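Local atomic coordinates of Ulp1-like SUMO protease (Chaetomium thermophilum, PDB entry 6DG4), a protein that probably acts as a SUMO-specific cysteine protease of the peptidase C48 (Ulp1) family, removing SUMO from proteins through this C-terminal catalytic domain. Residues L140-P145 and S151-M156; Q192-T197 and I207-C212; K168-V173 and A184-V189. All coordinates share one frame; numbering follows the deposited sequence.

Contact 1. Residues L140-P145 and S151-M156; sequences LAVIRP and SHLDSM
Leu-140 and Leu-153 form a hydrogen-bonded pair of an antiparallel beta hairpin. Leu-140 N donates a hydrogen bond to Leu-153 O at 3.1 Å. The return bond, from Leu-153 N to Leu-140 O, is 2.7 Å long and nearly straight, at 176°. Val-142 and Ser-151 form the next such pair. Val-142 N donates to Ser-151 O at 2.9 Å. The bond from Ser-151 N to Val-142 O is 2.8 Å but bent, 132° at the hydrogen. Between the two pairs lies the non-hydrogen-bonded pair Ala-141 and His-152. Here Ala-141 CA approaches Ser-151 O at 3.3 Å in a CA-H...O contact.

The Leu-153 side chain leans over the partner strand. Its CB lies 3.7 Å from Leu-140 O. CG stands beside the backbone N (chi1 -75°), which lets CD1 reach across to Leu-140 O at 4.0 Å and to Val-142 CG2 at 4.1 Å.

Water 1 donates to Val-142 O and Ser-151 OG, a second link between these residues. The same OG is also hydrogen-bonded to Val-189 O.

Asp-154 OD1 accepts from Met-156 N in an Asx turn and is also hydrogen-bonded to His-137 NE2, consistent with the His-Asp part of the C48 catalytic triad. Leu-140 and Leu-153 face helix 202-215, where Leu-153 packs on Leu-213. On the other face, Ala-141 and His-152, its ring held by Ser-162 N and Thr-139 OG1, meet helix 163-177, and strand 127-134 borders strand 137-144.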
ATOM      1  N   LEU A 140      -5.148   2.648  -5.241  1.00  9.23           N
ATOM      2  CA  LEU A 140      -4.377   1.427  -5.051  1.00  9.42           C
ATOM      3  C   LEU A 140      -4.833   0.382  -6.055  1.00  8.79           C
ATOM      4  O   LEU A 140      -6.001  -0.017  -6.050  1.00 11.59           O
ATOM      5  CB  LEU A 140      -4.583   0.875  -3.639  1.00  8.95           C
ATOM      6  CG  LEU A 140      -3.777  -0.384  -3.319  1.00  9.55           C
ATOM      7  CD1 LEU A 140      -2.291  -0.064  -3.222  1.00 10.83           C
ATOM      8  CD2 LEU A 140      -4.288  -1.046  -2.046  1.00 10.15           C
ATOM      9  N   ALA A 141      -3.913  -0.083  -6.891  1.00  8.87           N
ATOM     10  CA  ALA A 141      -4.155  -1.276  -7.686  1.00  9.48           C
ATOM     11  C   ALA A 141      -3.606  -2.474  -6.922  1.00  9.63           C
ATOM     12  O   ALA A 141      -2.555  -2.390  -6.281  1.00  9.76           O
ATOM     13  CB  ALA A 141      -3.493  -1.165  -9.059  1.00 12.06           C
ATOM     14  N   VAL A 142      -4.334  -3.582  -6.985  1.00 10.14           N
ATOM     15  CA  VAL A 142      -3.955  -4.806  -6.293  1.00  9.43           C
ATOM     16  C   VAL A 142      -4.122  -5.952  -7.275  1.00  9.55           C
ATOM     17  O   VAL A 142      -5.224  -6.184  -7.785  1.00 11.89           O
ATOM     18  CB  VAL A 142      -4.804  -5.050  -5.034  1.00 10.39           C
ATOM     19  CG1 VAL A 142      -4.330  -6.305  -4.295  1.00 11.94           C
ATOM     20  CG2 VAL A 142      -4.757  -3.843  -4.114  1.00 11.69           C
ATOM     21  N   ILE A 143      -3.041  -6.659  -7.547  1.00  9.26           N
ATOM     22  CA  ILE A 143      -3.102  -7.896  -8.307  1.00  9.51           C
ATOM     23  C   ILE A 143      -2.950  -9.037  -7.313  1.00  9.30           C
ATOM     24  O   ILE A 143      -2.079  -8.994  -6.433  1.00  9.77           O
ATOM     25  CB  ILE A 143      -2.015  -7.941  -9.393  1.00 10.10           C
ATOM     26  CG1 ILE A 143      -2.166  -6.752 -10.350  1.00 10.68           C
ATOM     27  CG2 ILE A 143      -2.087  -9.258 -10.157  1.00 10.37           C
ATOM     28  CD1 ILE A 143      -1.003  -6.588 -11.331  1.00 11.56           C
ATOM     29  N   ARG A 144      -3.814 -10.040  -7.428  1.00  9.93           N
ATOM     30  CA  ARG A 144      -3.796 -11.206  -6.544  1.00  9.81           C
ATOM     31  C   ARG A 144      -3.572 -12.425  -7.426  1.00 10.63           C
ATOM     32  O   ARG A 144      -4.535 -13.045  -7.907  1.00 10.31           O
ATOM     33  CB  ARG A 144      -5.087 -11.292  -5.738  1.00 10.56           C
ATOM     34  CG  ARG A 144      -5.343 -10.047  -4.893  1.00 11.37           C
ATOM     35  CD  ARG A 144      -6.690 -10.107  -4.208  1.00 12.87           C
ATOM     36  NE  ARG A 144      -6.599 -10.732  -2.898  1.00 12.92           N
ATOM     37  CZ  ARG A 144      -7.634 -11.188  -2.204  1.00 13.30           C
ATOM     38  NH1 ARG A 144      -8.853 -11.158  -2.725  1.00 15.23           N
ATOM     39  NH2 ARG A 144      -7.435 -11.689  -0.991  1.00 16.18           N
ATOM     40  N   PRO A 145      -2.314 -12.792  -7.690  1.00  9.73           N
ATOM     41  CA  PRO A 145      -2.061 -13.833  -8.702  1.00  9.13           C
ATOM     42  C   PRO A 145      -2.645 -15.193  -8.372  1.00  9.69           C
ATOM     43  O   PRO A 145      -3.100 -15.890  -9.285  1.00 10.82           O
ATOM     44  CB  PRO A 145      -0.528 -13.860  -8.789  1.00  9.40           C
ATOM     45  CG  PRO A 145      -0.133 -12.445  -8.430  1.00  9.98           C
ATOM     46  CD  PRO A 145      -1.068 -12.106  -7.296  1.00 10.40           C
ATOM     47  N   SER A 151      -7.534  -5.666  -9.371  1.00 10.31           N
ATOM     48  CA  SER A 151      -8.470  -4.752  -8.744  1.00 10.35           C
ATOM     49  C   SER A 151      -7.876  -3.354  -8.707  1.00 10.08           C
ATOM     50  O   SER A 151      -6.656  -3.175  -8.660  1.00 10.09           O
ATOM     51  CB  SER A 151      -8.806  -5.158  -7.301  1.00 10.42           C
ATOM     52  OG  SER A 151      -9.309  -6.480  -7.230  1.00 11.54           O
ATOM     53  N   HIS A 152      -8.762  -2.368  -8.702  1.00 10.22           N
ATOM     54  CA  HIS A 152      -8.391  -0.974  -8.514  1.00 10.02           C
ATOM     55  C   HIS A 152      -9.309  -0.413  -7.442  1.00  9.97           C
ATOM     56  O   HIS A 152     -10.529  -0.371  -7.632  1.00 11.84           O
ATOM     57  CB  HIS A 152      -8.551  -0.207  -9.826  1.00 10.71           C
ATOM     58  CG  HIS A 152      -8.204   1.243  -9.721  1.00 10.31           C
ATOM     59  ND1 HIS A 152      -8.968   2.232 -10.298  1.00 11.34           N
ATOM     60  CD2 HIS A 152      -7.183   1.873  -9.094  1.00 10.84           C
ATOM     61  CE1 HIS A 152      -8.425   3.409 -10.047  1.00 10.82           C
ATOM     62  NE2 HIS A 152      -7.343   3.219  -9.313  1.00 11.22           N
ATOM     63  N   LEU A 153      -8.727  -0.000  -6.315  1.00  9.88           N
ATOM     64  CA  LEU A 153      -9.491   0.512  -5.181  1.00 10.33           C
ATOM     65  C   LEU A 153      -9.349   2.029  -5.165  1.00  9.79           C
ATOM     66  O   LEU A 153      -8.271   2.559  -4.872  1.00 10.55           O
ATOM     67  CB  LEU A 153      -9.023  -0.089  -3.858  1.00 10.58           C
ATOM     68  CG  LEU A 153      -9.454  -1.535  -3.607  1.00 13.29           C
ATOM     69  CD1 LEU A 153      -8.616  -2.515  -4.412  1.00 16.76           C
ATOM     70  CD2 LEU A 153      -9.402  -1.874  -2.126  1.00 15.22           C
ATOM     71  N   ASP A 154     -10.434   2.716  -5.497  1.00 11.33           N
ATOM     72  CA  ASP A 154     -10.486   4.172  -5.510  1.00 11.63           C
ATOM     73  C   ASP A 154     -11.471   4.595  -4.428  1.00 11.03           C
ATOM     74  O   ASP A 154     -12.671   4.327  -4.540  1.00 12.24           O
ATOM     75  CB  ASP A 154     -10.947   4.652  -6.881  1.00 11.96           C
ATOM     76  CG  ASP A 154     -10.890   6.151  -7.026  1.00 11.69           C
ATOM     77  OD1 ASP A 154     -10.829   6.853  -5.991  1.00 12.30           O
ATOM     78  OD2 ASP A 154     -10.918   6.626  -8.181  1.00 16.01           O
ATOM     79  N   SER A 155     -10.958   5.242  -3.378  1.00 10.66           N
ATOM     80  CA  SER A 155     -11.811   5.662  -2.272  1.00 11.03           C
ATOM     81  C   SER A 155     -12.887   6.646  -2.716  1.00 12.62           C
ATOM     82  O   SER A 155     -13.942   6.726  -2.082  1.00 12.57           O
ATOM     83  CB  SER A 155     -10.960   6.244  -1.139  1.00 11.36           C
ATOM     84  OG  SER A 155     -10.035   7.225  -1.601  1.00 12.40           O
ATOM     85  N   MET A 156     -12.661   7.390  -3.803  1.00 13.08           N
ATOM     86  CA  MET A 156     -13.692   8.314  -4.267  1.00 14.95           C
ATOM     87  C   MET A 156     -14.928   7.592  -4.776  1.00 17.08           C
ATOM     88  O   MET A 156     -15.995   8.210  -4.863  1.00 20.51           O
ATOM     89  CB  MET A 156     -13.126   9.255  -5.323  1.00 16.81           C
ATOM     90  CG  MET A 156     -12.212  10.277  -4.698  1.00 15.77           C
ATOM     91  SD  MET A 156     -11.436  11.388  -5.876  1.00 27.82           S
ATOM     92  CE  MET A 156     -12.875  12.172  -6.600  1.00 40.21           C
TER
HETATM   93  O   HOH W   1      -7.303  -8.329  -7.270  1.00 10.63           O

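Contact 2. Residues Q192-T197 and I207-C212; sequences QAPRQT and ITNAIC. With SO4 (sulfate ion), chain C.
Ala-193 and Pro-194 meet the amide of Asn-209 on the helix. Ala-193 CB comes toward Asn-209 OD1 at 3.9 Å and lies 4.1 Å from Asn-209 ND2. Pro-194 CD adds a looser contact, 4.3 Å from Asn-209 OD1. No direct hydrogen bond joins the two segments. Water 2 bridges them instead: it accepts from Asn-209 ND2 at 2.9 Å and donates to Pro-194 O at 2.7 Å.

The amide of Asn-209 reaches the loop with CG anti to the carbonyl carbon (chi1 -74°). Its OD1 is hydrogen-bonded to Tyr-223 OH. With OD1 and ND2 each engaged, the rotation of the amide is fixed. Pro-194 also packs on Tyr-223 and on Phe-205, one helical turn before Asn-209.

This loop leads to helix 202-215, which begins at Cys-202. In Ulp1-type proteases of clan CA, the nucleophilic cysteine starts such a helix, and a glutamine shortly before it helps to form the oxyanion hole. Cys-202 and Gln-196, whose side chains touch, fit these places. Gln-196 OE1 is hydrogen-bonded to Ser-155 OG, and the backbones of the same two residues are also hydrogen-bonded.

Arg-195 reaches away from the helix. Its chain bends at chi3 (-69°), and NH1 donates to O1 of a sulfate ion at 2.8 Å and 168°. The sulfate sits at the edge of the guanidinium. It is also held by Arg-160 NH2 and probably comes from the crystallisation liquor. Farther out, Ile-207, Ala-210 and Ile-211 touch helix 62-80.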
ATOM      1  N   GLN A 192     -15.684  -3.336  -2.195  1.00 13.74           N
ATOM      2  CA  GLN A 192     -16.209  -2.195  -1.464  1.00 12.39           C
ATOM      3  C   GLN A 192     -15.166  -1.724  -0.462  1.00 11.64           C
ATOM      4  O   GLN A 192     -14.459  -2.529   0.151  1.00 12.69           O
ATOM      5  CB  GLN A 192     -17.481  -2.579  -0.713  1.00 15.40           C
ATOM      6  CG  GLN A 192     -18.157  -1.409  -0.004  1.00 19.06           C
ATOM      7  CD  GLN A 192     -19.223  -1.830   1.021  1.00 21.07           C
ATOM      8  OE1 GLN A 192     -19.760  -2.953   0.994  1.00 23.66           O
ATOM      9  NE2 GLN A 192     -19.530  -0.911   1.936  1.00 17.82           N
ATOM     10  N   ALA A 193     -15.067  -0.414  -0.299  1.00 11.62           N
ATOM     11  CA  ALA A 193     -14.140   0.156   0.665  1.00 10.91           C
ATOM     12  C   ALA A 193     -14.726   1.463   1.164  1.00  9.94           C
ATOM     13  O   ALA A 193     -15.646   2.012   0.545  1.00 11.57           O
ATOM     14  CB  ALA A 193     -12.756   0.378   0.041  1.00 11.76           C
ATOM     15  N   PRO A 194     -14.245   1.970   2.297  1.00 10.60           N
ATOM     16  CA  PRO A 194     -14.806   3.214   2.830  1.00 10.29           C
ATOM     17  C   PRO A 194     -14.718   4.353   1.826  1.00  9.74           C
ATOM     18  O   PRO A 194     -13.757   4.469   1.064  1.00 10.97           O
ATOM     19  CB  PRO A 194     -13.944   3.479   4.068  1.00 10.70           C
ATOM     20  CG  PRO A 194     -13.571   2.098   4.525  1.00 11.19           C
ATOM     21  CD  PRO A 194     -13.308   1.346   3.253  1.00 10.03           C
ATOM     22  N   ARG A 195     -15.742   5.200   1.838  1.00 11.63           N
ATOM     23  CA  ARG A 195     -15.869   6.276   0.871  1.00 11.12           C
ATOM     24  C   ARG A 195     -15.105   7.516   1.309  1.00 10.07           C
ATOM     25  O   ARG A 195     -15.154   7.924   2.475  1.00 12.75           O
ATOM     26  CB  ARG A 195     -17.341   6.645   0.688  1.00 14.17           C
ATOM     27  CG  ARG A 195     -17.577   7.742  -0.340  1.00 17.96           C
ATOM     28  CD  ARG A 195     -19.056   8.009  -0.535  1.00 21.76           C
ATOM     29  NE  ARG A 195     -19.733   6.893  -1.186  1.00 25.23           N
ATOM     30  CZ  ARG A 195     -19.712   6.667  -2.497  1.00 27.95           C
ATOM     31  NH1 ARG A 195     -19.028   7.475  -3.301  1.00 28.53           N
ATOM     32  NH2 ARG A 195     -20.369   5.630  -3.004  1.00 29.48           N
ATOM     33  N   GLN A 196     -14.435   8.129   0.339  1.00 11.30           N
ATOM     34  CA  GLN A 196     -13.740   9.387   0.525  1.00 11.20           C
ATOM     35  C   GLN A 196     -14.654  10.559   0.205  1.00 12.84           C
ATOM     36  O   GLN A 196     -15.310  10.587  -0.842  1.00 15.03           O
ATOM     37  CB  GLN A 196     -12.529   9.436  -0.409  1.00 12.37           C
ATOM     38  CG  GLN A 196     -11.852  10.785  -0.468  1.00 13.83           C
ATOM     39  CD  GLN A 196     -10.726  10.812  -1.480  1.00 16.08           C
ATOM     40  OE1 GLN A 196      -9.960   9.857  -1.593  1.00 16.62           O
ATOM     41  NE2 GLN A 196     -10.642  11.889  -2.249  1.00 18.46           N
ATOM     42  N   THR A 197     -14.716  11.507   1.141  0.55 11.78           N
ATOM     43  CA  THR A 197     -15.245  12.847   0.926  0.55 13.54           C
ATOM     44  C   THR A 197     -14.129  13.860   0.728  0.55 13.63           C
ATOM     45  O   THR A 197     -14.222  14.720  -0.151  0.55 12.56           O
ATOM     46  CB  THR A 197     -16.068  13.281   2.145  0.55 14.70           C
ATOM     47  OG1 THR A 197     -17.165  12.382   2.334  0.55 17.78           O
ATOM     48  CG2 THR A 197     -16.595  14.701   1.971  0.55 14.79           C
ATOM     49  N   ILE A 207      -3.043   3.755   1.728  1.00  7.50           N
ATOM     50  CA  ILE A 207      -2.248   2.953   2.656  1.00  7.12           C
ATOM     51  C   ILE A 207      -3.139   1.981   3.422  1.00  6.65           C
ATOM     52  O   ILE A 207      -2.790   0.811   3.625  1.00  7.91           O
ATOM     53  CB  ILE A 207      -1.471   3.868   3.623  1.00  7.81           C
ATOM     54  CG1 ILE A 207      -0.365   4.635   2.900  1.00  8.06           C
ATOM     55  CG2 ILE A 207      -0.884   3.054   4.779  1.00  9.32           C
ATOM     56  CD1 ILE A 207       0.178   5.808   3.708  1.00  7.82           C
ATOM     57  N   THR A 208      -4.285   2.463   3.905  1.00  6.67           N
ATOM     58  CA  THR A 208      -5.120   1.634   4.769  1.00  7.11           C
ATOM     59  C   THR A 208      -5.743   0.491   3.982  1.00  7.73           C
ATOM     60  O   THR A 208      -5.831  -0.638   4.481  1.00  7.92           O
ATOM     61  CB  THR A 208      -6.173   2.500   5.461  1.00  7.99           C
ATOM     62  OG1 THR A 208      -5.525   3.555   6.185  1.00  8.63           O
ATOM     63  CG2 THR A 208      -6.985   1.681   6.449  1.00  9.30           C
ATOM     64  N   ASN A 209      -6.174   0.761   2.745  1.00  7.63           N
ATOM     65  CA  ASN A 209      -6.676  -0.305   1.889  1.00  7.49           C
ATOM     66  C   ASN A 209      -5.585  -1.321   1.581  1.00  7.99           C
ATOM     67  O   ASN A 209      -5.861  -2.519   1.459  1.00  9.07           O
ATOM     68  CB  ASN A 209      -7.265   0.274   0.603  1.00  8.03           C
ATOM     69  CG  ASN A 209      -8.603   0.937   0.839  1.00  8.10           C
ATOM     70  OD1 ASN A 209      -9.302   0.619   1.800  1.00  8.75           O
ATOM     71  ND2 ASN A 209      -8.963   1.868  -0.027  1.00  8.86           N
ATOM     72  N   ALA A 210      -4.341  -0.858   1.441  1.00  7.30           N
ATOM     73  CA  ALA A 210      -3.230  -1.775   1.215  1.00  8.34           C
ATOM     74  C   ALA A 210      -2.994  -2.671   2.427  1.00  8.45           C
ATOM     75  O   ALA A 210      -2.735  -3.871   2.271  1.00  9.08           O
ATOM     76  CB  ALA A 210      -1.968  -0.995   0.842  1.00  8.26           C
ATOM     77  N   ILE A 211      -3.086  -2.115   3.643  1.00  8.42           N
ATOM     78  CA  ILE A 211      -2.975  -2.947   4.838  1.00  8.40           C
ATOM     79  C   ILE A 211      -4.045  -4.027   4.808  1.00  8.48           C
ATOM     80  O   ILE A 211      -3.770  -5.214   5.015  1.00  9.02           O
ATOM     81  CB  ILE A 211      -3.100  -2.101   6.118  1.00  9.04           C
ATOM     82  CG1 ILE A 211      -1.945  -1.113   6.272  1.00  9.32           C
ATOM     83  CG2 ILE A 211      -3.180  -3.024   7.338  1.00 10.52           C
ATOM     84  CD1 ILE A 211      -2.135  -0.138   7.431  1.00 11.71           C
ATOM     85  N   CYS A 212      -5.289  -3.626   4.548  1.00  8.58           N
ATOM     86  CA  CYS A 212      -6.393  -4.578   4.563  1.00  8.86           C
ATOM     87  C   CYS A 212      -6.210  -5.662   3.506  1.00  8.25           C
ATOM     88  O   CYS A 212      -6.278  -6.857   3.810  1.00  9.32           O
ATOM     89  CB  CYS A 212      -7.716  -3.837   4.374  1.00  8.92           C
ATOM     90  SG  CYS A 212      -8.196  -2.828   5.809  1.00  9.86           S
TER
HETATM   91  S   SO4 C 302     -19.847   6.497  -6.856  1.00 69.96           S
HETATM   92  O1  SO4 C 302     -18.963   7.376  -6.095  1.00 95.11           O
HETATM   93  O2  SO4 C 302     -21.239   6.811  -6.543  1.00 70.81           O
HETATM   94  O3  SO4 C 302     -19.614   6.700  -8.283  1.00 96.98           O
HETATM   95  O4  SO4 C 302     -19.573   5.105  -6.505  1.00105.41           O
HETATM   96  O   HOH W   2     -11.311   3.420   0.824  1.00 15.50           O

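Contact 3. Residues K168-V173 and A184-V189; sequences KLLELV and AEWQAV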
ATOM      1  N   LYS A 168      -5.322  -1.961 -17.981  1.00 11.73           N
ATOM      2  CA  LYS A 168      -3.867  -1.845 -17.957  1.00 11.50           C
ATOM      3  C   LYS A 168      -3.242  -2.890 -17.043  1.00 10.20           C
ATOM      4  O   LYS A 168      -2.166  -3.422 -17.341  1.00 10.78           O
ATOM      5  CB  LYS A 168      -3.465  -0.435 -17.535  1.00 11.98           C
ATOM      6  CG  LYS A 168      -3.716   0.581 -18.638  1.00 15.15           C
ATOM      7  CD  LYS A 168      -3.363   1.985 -18.215  1.00 18.58           C
ATOM      8  CE  LYS A 168      -3.717   2.976 -19.309  1.00 23.08           C
ATOM      9  NZ  LYS A 168      -2.960   2.718 -20.560  1.00 26.68           N
ATOM     10  N   LEU A 169      -3.900  -3.198 -15.928  1.00  9.92           N
ATOM     11  CA  LEU A 169      -3.398  -4.248 -15.054  1.00  9.35           C
ATOM     12  C   LEU A 169      -3.407  -5.602 -15.757  1.00  9.33           C
ATOM     13  O   LEU A 169      -2.455  -6.379 -15.627  1.00 10.40           O
ATOM     14  CB  LEU A 169      -4.225  -4.293 -13.772  1.00  9.91           C
ATOM     15  CG  LEU A 169      -4.159  -3.048 -12.883  1.00 11.48           C
ATOM     16  CD1 LEU A 169      -5.095  -3.208 -11.695  1.00 11.40           C
ATOM     17  CD2 LEU A 169      -2.736  -2.769 -12.427  1.00 12.00           C
ATOM     18  N   LEU A 170      -4.481  -5.918 -16.487  1.00 10.57           N
ATOM     19  CA  LEU A 170      -4.528  -7.192 -17.197  1.00 10.62           C
ATOM     20  C   LEU A 170      -3.500  -7.246 -18.321  1.00 10.32           C
ATOM     21  O   LEU A 170      -2.938  -8.314 -18.589  1.00 11.69           O
ATOM     22  CB  LEU A 170      -5.936  -7.453 -17.730  1.00 12.32           C
ATOM     23  CG  LEU A 170      -6.950  -7.823 -16.645  1.00 13.16           C
ATOM     24  CD1 LEU A 170      -8.372  -7.700 -17.167  1.00 16.10           C
ATOM     25  CD2 LEU A 170      -6.720  -9.239 -16.138  1.00 14.62           C
ATOM     26  N   GLU A 171      -3.230  -6.116 -18.981  1.00 11.18           N
ATOM     27  CA  GLU A 171      -2.164  -6.088 -19.980  1.00 12.26           C
ATOM     28  C   GLU A 171      -0.816  -6.400 -19.340  1.00 10.48           C
ATOM     29  O   GLU A 171       0.001  -7.134 -19.912  1.00 11.73           O
ATOM     30  CB  GLU A 171      -2.142  -4.728 -20.680  1.00 15.14           C
ATOM     31  CG  GLU A 171      -3.347  -4.493 -21.590  1.00 22.30           C
ATOM     32  CD  GLU A 171      -3.484  -3.048 -22.063  1.00 30.58           C
ATOM     33  OE1 GLU A 171      -2.708  -2.175 -21.610  1.00 32.76           O
ATOM     34  OE2 GLU A 171      -4.385  -2.787 -22.892  1.00 33.40           O
ATOM     35  N   LEU A 172      -0.576  -5.865 -18.141  1.00 10.77           N
ATOM     36  CA  LEU A 172       0.665  -6.147 -17.427  1.00 11.70           C
ATOM     37  C   LEU A 172       0.771  -7.626 -17.082  1.00 10.43           C
ATOM     38  O   LEU A 172       1.828  -8.243 -17.263  1.00 11.60           O
ATOM     39  CB  LEU A 172       0.726  -5.291 -16.159  1.00 11.62           C
ATOM     40  CG  LEU A 172       1.899  -5.536 -15.210  1.00 11.84           C
ATOM     41  CD1 LEU A 172       3.220  -5.193 -15.879  1.00 15.05           C
ATOM     42  CD2 LEU A 172       1.714  -4.715 -13.944  1.00 12.80           C
ATOM     43  N   VAL A 173      -0.312  -8.207 -16.563  1.00  9.52           N
ATOM     44  CA  VAL A 173      -0.316  -9.626 -16.215  1.00  9.11           C
ATOM     45  C   VAL A 173      -0.004 -10.475 -17.443  1.00  9.36           C
ATOM     46  O   VAL A 173       0.815 -11.401 -17.388  1.00  9.75           O
ATOM     47  CB  VAL A 173      -1.661 -10.010 -15.569  1.00  9.86           C
ATOM     48  CG1 VAL A 173      -1.760 -11.512 -15.372  1.00 11.93           C
ATOM     49  CG2 VAL A 173      -1.845  -9.290 -14.228  1.00 11.38           C
ATOM     50  N   ALA A 184      -9.358 -16.002 -19.983  1.00 11.73           N
ATOM     51  CA  ALA A 184     -10.710 -16.149 -19.459  1.00 11.98           C
ATOM     52  C   ALA A 184     -10.729 -16.529 -17.984  1.00 11.20           C
ATOM     53  O   ALA A 184     -11.763 -16.364 -17.332  1.00 11.98           O
ATOM     54  CB  ALA A 184     -11.489 -17.184 -20.275  1.00 13.84           C
ATOM     55  N   GLU A 185      -9.624 -17.043 -17.449  1.00 10.43           N
ATOM     56  CA  GLU A 185      -9.558 -17.401 -16.036  1.00 10.71           C
ATOM     57  C   GLU A 185      -9.134 -16.237 -15.152  1.00 11.23           C
ATOM     58  O   GLU A 185      -9.187 -16.367 -13.928  1.00 13.39           O
ATOM     59  CB  GLU A 185      -8.665 -18.638 -15.838  1.00 11.94           C
ATOM     60  CG  GLU A 185      -9.378 -19.924 -16.293  1.00 11.18           C
ATOM     61  CD  GLU A 185      -8.520 -21.182 -16.312  1.00 12.75           C
ATOM     62  OE1 GLU A 185      -7.900 -21.530 -15.284  1.00 14.46           O
ATOM     63  OE2 GLU A 185      -8.507 -21.855 -17.366  1.00 14.33           O
ATOM     64  N   TRP A 186      -8.758 -15.104 -15.739  1.00 10.37           N
ATOM     65  CA  TRP A 186      -8.493 -13.869 -15.016  1.00 10.97           C
ATOM     66  C   TRP A 186      -9.732 -12.983 -15.038  1.00 11.78           C
ATOM     67  O   TRP A 186     -10.532 -13.024 -15.976  1.00 14.44           O
ATOM     68  CB  TRP A 186      -7.316 -13.116 -15.651  1.00 10.16           C
ATOM     69  CG  TRP A 186      -5.994 -13.683 -15.241  1.00 10.54           C
ATOM     70  CD1 TRP A 186      -5.363 -14.771 -15.775  1.00 10.68           C
ATOM     71  CD2 TRP A 186      -5.158 -13.216 -14.178  1.00  9.14           C
ATOM     72  NE1 TRP A 186      -4.176 -15.002 -15.117  1.00 10.52           N
ATOM     73  CE2 TRP A 186      -4.033 -14.064 -14.128  1.00  9.87           C
ATOM     74  CE3 TRP A 186      -5.247 -12.156 -13.270  1.00 10.17           C
ATOM     75  CZ2 TRP A 186      -3.011 -13.883 -13.201  1.00  9.81           C
ATOM     76  CZ3 TRP A 186      -4.234 -11.980 -12.356  1.00 10.34           C
ATOM     77  CH2 TRP A 186      -3.133 -12.841 -12.320  1.00  9.69           C
ATOM     78  N   GLN A 187      -9.894 -12.185 -13.988  1.00 12.10           N
ATOM     79  CA  GLN A 187     -10.975 -11.217 -13.975  1.00 14.22           C
ATOM     80  C   GLN A 187     -10.600 -10.011 -13.135  1.00 12.10           C
ATOM     81  O   GLN A 187      -9.748 -10.076 -12.244  1.00 12.68           O
ATOM     82  CB  GLN A 187     -12.287 -11.793 -13.442  1.00 20.40           C
ATOM     83  CG  GLN A 187     -12.222 -12.303 -12.038  1.00 24.78           C
ATOM     84  CD  GLN A 187     -13.436 -13.144 -11.696  1.00 31.39           C
ATOM     85  OE1 GLN A 187     -14.535 -12.621 -11.505  1.00 33.29           O
ATOM     86  NE2 GLN A 187     -13.247 -14.458 -11.633  1.00 34.22           N
ATOM     87  N   ALA A 188     -11.250  -8.903 -13.449  1.00 13.44           N
ATOM     88  CA  ALA A 188     -11.191  -7.710 -12.626  1.00 13.14           C
ATOM     89  C   ALA A 188     -12.302  -7.800 -11.590  1.00 15.24           C
ATOM     90  O   ALA A 188     -13.446  -8.123 -11.923  1.00 19.74           O
ATOM     91  CB  ALA A 188     -11.367  -6.466 -13.494  1.00 16.46           C
ATOM     92  N   VAL A 189     -11.955  -7.543 -10.333  1.00 13.94           N
ATOM     93  CA  VAL A 189     -12.888  -7.646  -9.219  1.00 15.24           C
ATOM     94  C   VAL A 189     -12.872  -6.325  -8.467  1.00 12.63           C
ATOM     95  O   VAL A 189     -11.799  -5.808  -8.134  1.00 13.43           O
ATOM     96  CB  VAL A 189     -12.508  -8.794  -8.265  1.00 19.95           C
ATOM     97  CG1 VAL A 189     -13.357  -8.752  -6.998  1.00 22.73           C
ATOM     98  CG2 VAL A 189     -12.644 -10.140  -8.972  1.00 21.72           C
TER
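Val-173 points a methyl group at the face of the Trp-186 indole, and this CH-pi contact is the main feature. Val-173 CG1 lies 3.5 Å from the centroid of the six-membered ring of Trp-186, 15° off the ring normal. It is shifted toward the rim, so its nearest atom is Trp-186 CZ2 at 3.4 Å. That is tight for two carbons. Val-173 CG1 is anti to the backbone N (chi1 172°), which aims it at the ring. The other methyl, Val-173 CG2, only grazes Trp-186 CZ3 at 4.1 Å. Val-173 comes from the helix, the indole from the loop before the strand.

The second kind of contact is aliphatic. Leu-170, one turn earlier in the helix, puts CD2 4.0 Å from Trp-186 CB. The two side chains run past each other in opposite senses.

The contact belongs to a beta-alpha-beta unit. Strand 149-153 leads to helix 163-177, and the chain returns as strand 187-188, parallel to the first. Trp-186 precedes the returning strand and packs back on the connecting helix.

Hydrogen bonds do not cross this interface. They lie within its parts: Val-173 N donates to Leu-169 O at 3.0 Å in the helix, and the backbones of Gln-187 and Val-189 are hydrogen-bonded to that of Val-150. An aromatic neighbour, Phe-181, meets the Trp-186 ring with planes about 30° apart. Ile-143 of strand 137-144 touches both Val-173 and Trp-186.

Along the chain contact 1 comes first, then contact 3, then contact 2, all within the Ulp1 catalytic domain. The sheet strands of contact 1 lie between the other two. Its centre is about 10 Å from that of contact 2 and about 12 Å from that of contact 3, whose centres are about 21 Å apart. Strand 187-188 of contact 3 extends the same sheet beside strand 149-153. Helix 163-177 reaches the sheet through Leu-169, which packs on Ala-141. Helix 202-215 reaches it at Ala-210, beside Leu-140. The end of strand 149-153 and the loop 192-197 meet near the probable active site, while contact 3 lies farther out.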